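Local coordinates for putative acetyltransferase Ta0821 (Thermoplasma acidophilum DSM 1728, PDB 3C26), which is a putative GNAT-family acetyltransferase that probably transfers acyl groups other than amino-acyl groups, at residues A[216-221]-A[240-245]. Residues are numbered along the deposited sequence; the frame is centred on the assembly and turned at random.
Sequences DLFVND and TFYVRK. With EDO (1,2-ethanediol), chain F.
The rings of Phe218 and Tyr242 lie over one another in an offset stack, centroids 4.5 Å apart and planes 8° from parallel. Both carry CG anti to the carbonyl carbon (chi1 -74° and -63°), and this shared choice swings the two flat, apolar surfaces the same way; Tyr242 CB also sits over the Phe218 face, and Leu217 O lies at the tyrosine edge. On the opposite side of the strands, Leu217 CD1 makes a CH-pi contact over one face of Phe241, offset toward the rim, 4.3 Å from its centroid, while branched Val219 brings CG2 to that ring's edge. The backbones pair in parallel, Leu217 N to Thr240 O at 2.8 Å. Arg244, with its planar row of N-H groups, grips Asn220 O side-on through NE (2.9 Å) and NH2 (3.2 Å); NH2 also bonds Cys174 O, and NH1 forms a salt bridge with Glu144. A leucine in its place, having no side-chain N-H, would probably leave Asn220 O and Cys174 O short of a donor and Glu144 without its cationic mate. Asn220 and Asp221 form a classic beta bulge against Phe205. Helix 225-232 links the two strands as the crossover of a beta-alpha-beta unit, its Phe228 touching Leu217 and Phe241, whereas Tyr242 and Thr240 touch Ile148 of strand 141-153.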
ATOM      1  N   ASP A 216      13.496  11.433   7.218  1.00 21.53           N
ATOM      2  CA  ASP A 216      13.668  10.251   6.410  1.00 21.03           C
ATOM      3  C   ASP A 216      15.057   9.673   6.699  1.00 21.18           C
ATOM      4  O   ASP A 216      16.027  10.423   6.808  1.00 21.93           O
ATOM      5  CB  ASP A 216      13.604  10.592   4.892  1.00 21.60           C
ATOM      6  CG  ASP A 216      12.235  11.117   4.418  1.00 22.23           C
ATOM      7  OD1 ASP A 216      11.178  10.665   4.885  1.00 23.05           O
ATOM      8  OD2 ASP A 216      12.217  11.986   3.530  1.00 25.48           O
ATOM      9  N   LEU A 217      15.115   8.347   6.842  1.00 20.13           N
ATOM     10  CA  LEU A 217      16.338   7.599   7.041  1.00 20.68           C
ATOM     11  C   LEU A 217      16.438   6.488   6.041  1.00 20.14           C
ATOM     12  O   LEU A 217      15.529   5.685   5.901  1.00 22.52           O
ATOM     13  CB  LEU A 217      16.453   7.038   8.496  1.00 21.45           C
ATOM     14  CG  LEU A 217      16.270   8.135   9.581  1.00 20.78           C
ATOM     15  CD1 LEU A 217      14.825   8.234  10.072  1.00 21.76           C
ATOM     16  CD2 LEU A 217      17.217   7.884  10.770  1.00 20.06           C
ATOM     17  N   PHE A 218      17.543   6.467   5.320  1.00 20.12           N
ATOM     18  CA  PHE A 218      17.844   5.419   4.371  1.00 20.13           C
ATOM     19  C   PHE A 218      18.884   4.467   4.950  1.00 20.15           C
ATOM     20  O   PHE A 218      20.069   4.786   5.084  1.00 21.28           O
ATOM     21  CB  PHE A 218      18.373   5.997   3.075  1.00 20.60           C
ATOM     22  CG  PHE A 218      17.354   6.633   2.252  1.00 22.39           C
ATOM     23  CD1 PHE A 218      16.809   7.856   2.610  1.00 24.60           C
ATOM     24  CD2 PHE A 218      16.871   5.987   1.121  1.00 26.85           C
ATOM     25  CE1 PHE A 218      15.846   8.445   1.826  1.00 22.97           C
ATOM     26  CE2 PHE A 218      15.899   6.592   0.306  1.00 25.27           C
ATOM     27  CZ  PHE A 218      15.379   7.794   0.670  1.00 22.34           C
ATOM     28  N   VAL A 219      18.438   3.271   5.271  1.00 20.25           N
ATOM     29  CA  VAL A 219      19.312   2.293   5.910  1.00 20.13           C
ATOM     30  C   VAL A 219      19.937   1.447   4.842  1.00 20.35           C
ATOM     31  O   VAL A 219      19.341   0.508   4.328  1.00 20.59           O
ATOM     32  CB  VAL A 219      18.567   1.450   6.913  1.00 19.87           C
ATOM     33  CG1 VAL A 219      19.543   0.513   7.706  1.00 18.33           C
ATOM     34  CG2 VAL A 219      17.837   2.377   7.851  1.00 17.91           C
ATOM     35  N   ASN A 220      21.165   1.822   4.528  1.00 20.98           N
ATOM     36  CA  ASN A 220      21.989   1.159   3.500  1.00 21.06           C
ATOM     37  C   ASN A 220      22.716  -0.090   3.987  1.00 21.58           C
ATOM     38  O   ASN A 220      23.077  -0.967   3.203  1.00 22.04           O
ATOM     39  CB  ASN A 220      23.001   2.154   2.945  1.00 20.25           C
ATOM     40  CG  ASN A 220      22.342   3.241   2.084  1.00 21.36           C
ATOM     41  OD1 ASN A 220      21.678   2.922   1.106  1.00 23.81           O
ATOM     42  ND2 ASN A 220      22.512   4.510   2.458  1.00 21.52           N
ATOM     43  N   ASP A 221      22.964  -0.116   5.286  1.00 21.83           N
ATOM     44  CA  ASP A 221      23.631  -1.223   5.966  1.00 23.03           C
ATOM     45  C   ASP A 221      23.491  -1.093   7.476  1.00 23.48           C
ATOM     46  O   ASP A 221      23.386  -0.002   8.045  1.00 21.67           O
ATOM     47  CB  ASP A 221      25.123  -1.347   5.590  1.00 22.99           C
ATOM     48  CG  ASP A 221      25.678  -2.782   5.833  1.00 24.37           C
ATOM     49  OD1 ASP A 221      24.935  -3.638   6.411  1.00 18.83           O
ATOM     50  OD2 ASP A 221      26.823  -3.039   5.390  1.00 23.06           O
ATOM     51  N   THR A 240      10.284   7.930   8.669  1.00 21.30           N
ATOM     52  CA  THR A 240      10.245   6.940   7.582  1.00 20.68           C
ATOM     53  C   THR A 240      11.628   6.370   7.289  1.00 21.23           C
ATOM     54  O   THR A 240      12.621   7.095   7.013  1.00 20.53           O
ATOM     55  CB  THR A 240       9.668   7.543   6.244  1.00 20.34           C
ATOM     56  OG1 THR A 240       8.481   8.348   6.497  1.00 22.17           O
ATOM     57  CG2 THR A 240       9.353   6.443   5.200  1.00 19.42           C
ATOM     58  N   PHE A 241      11.658   5.047   7.352  1.00 21.98           N
ATOM     59  CA  PHE A 241      12.850   4.277   7.046  1.00 22.47           C
ATOM     60  C   PHE A 241      12.678   3.599   5.737  1.00 23.12           C
ATOM     61  O   PHE A 241      11.688   2.918   5.499  1.00 22.11           O
ATOM     62  CB  PHE A 241      13.109   3.198   8.086  1.00 22.82           C
ATOM     63  CG  PHE A 241      13.308   3.729   9.473  1.00 22.62           C
ATOM     64  CD1 PHE A 241      12.210   4.004  10.277  1.00 23.37           C
ATOM     65  CD2 PHE A 241      14.585   3.975   9.978  1.00 20.10           C
ATOM     66  CE1 PHE A 241      12.371   4.486  11.543  1.00 21.56           C
ATOM     67  CE2 PHE A 241      14.740   4.465  11.269  1.00 17.82           C
ATOM     68  CZ  PHE A 241      13.648   4.707  12.046  1.00 19.51           C
ATOM     69  N   TYR A 242      13.687   3.825   4.893  1.00 23.05           N
ATOM     70  CA  TYR A 242      13.840   3.137   3.618  1.00 22.65           C
ATOM     71  C   TYR A 242      14.989   2.192   3.852  1.00 21.88           C
ATOM     72  O   TYR A 242      16.119   2.612   4.020  1.00 22.10           O
ATOM     73  CB  TYR A 242      14.138   4.125   2.515  1.00 22.25           C
ATOM     74  CG  TYR A 242      13.033   5.134   2.244  1.00 20.74           C
ATOM     75  CD1 TYR A 242      12.929   6.313   2.963  1.00 17.48           C
ATOM     76  CD2 TYR A 242      12.135   4.916   1.240  1.00 19.20           C
ATOM     77  CE1 TYR A 242      11.969   7.229   2.679  1.00 20.18           C
ATOM     78  CE2 TYR A 242      11.162   5.836   0.931  1.00 20.47           C
ATOM     79  CZ  TYR A 242      11.068   6.986   1.660  1.00 19.06           C
ATOM     80  OH  TYR A 242      10.044   7.858   1.370  1.00 20.05           O
ATOM     81  N   VAL A 243      14.672   0.911   3.918  1.00 21.59           N
ATOM     82  CA  VAL A 243      15.629  -0.119   4.335  1.00 21.15           C
ATOM     83  C   VAL A 243      15.989  -1.063   3.212  1.00 21.48           C
ATOM     84  O   VAL A 243      15.139  -1.548   2.524  1.00 19.99           O
ATOM     85  CB  VAL A 243      15.093  -0.920   5.551  1.00 21.67           C
ATOM     86  CG1 VAL A 243      16.140  -1.901   6.070  1.00 19.72           C
ATOM     87  CG2 VAL A 243      14.696   0.016   6.683  1.00 19.72           C
ATOM     88  N   ARG A 244      17.288  -1.261   3.010  1.00 20.87           N
ATOM     89  CA  ARG A 244      17.740  -2.097   1.934  1.00 21.63           C
ATOM     90  C   ARG A 244      17.128  -3.488   2.090  1.00 21.71           C
ATOM     91  O   ARG A 244      17.120  -4.065   3.165  1.00 21.87           O
ATOM     92  CB  ARG A 244      19.280  -2.142   1.836  1.00 21.57           C
ATOM     93  CG  ARG A 244      19.759  -2.881   0.553  1.00 22.05           C
ATOM     94  CD  ARG A 244      21.217  -3.241   0.610  1.00 24.01           C
ATOM     95  NE  ARG A 244      22.118  -2.103   0.760  1.00 22.10           N
ATOM     96  CZ  ARG A 244      22.647  -1.388  -0.229  1.00 22.12           C
ATOM     97  NH1 ARG A 244      22.337  -1.611  -1.477  1.00 22.57           N
ATOM     98  NH2 ARG A 244      23.477  -0.414   0.060  1.00 22.45           N
ATOM     99  N   LYS A 245      16.589  -4.002   0.995  1.00 22.86           N
ATOM    100  CA  LYS A 245      15.865  -5.305   0.980  1.00 22.94           C
ATOM    101  C   LYS A 245      16.515  -6.439   1.818  1.00 23.95           C
ATOM    102  O   LYS A 245      15.848  -7.115   2.643  1.00 23.56           O
ATOM    103  CB  LYS A 245      15.658  -5.737  -0.470  1.00 22.40           C
ATOM    104  CG  LYS A 245      14.879  -7.001  -0.649  1.00 27.60           C
ATOM    105  CD  LYS A 245      13.525  -6.855  -0.062  1.00 31.32           C
ATOM    106  CE  LYS A 245      12.525  -7.802  -0.674  1.00 35.76           C
ATOM    107  NZ  LYS A 245      11.180  -7.690  -0.019  1.00 38.50           N
TER
HETATM  108  C1  EDO F 270       8.767  -5.871  -0.191  1.00 43.72           C
HETATM  109  O1  EDO F 270       9.996  -5.607  -0.899  1.00 43.68           O
HETATM  110  C2  EDO F 270       7.784  -4.695  -0.239  1.00 42.87           C
HETATM  111  O2  EDO F 270       6.896  -4.812  -1.359  1.00 42.22           O
HETATM  112  O   HOH W   1       9.441  10.979   6.857  1.00 17.35           O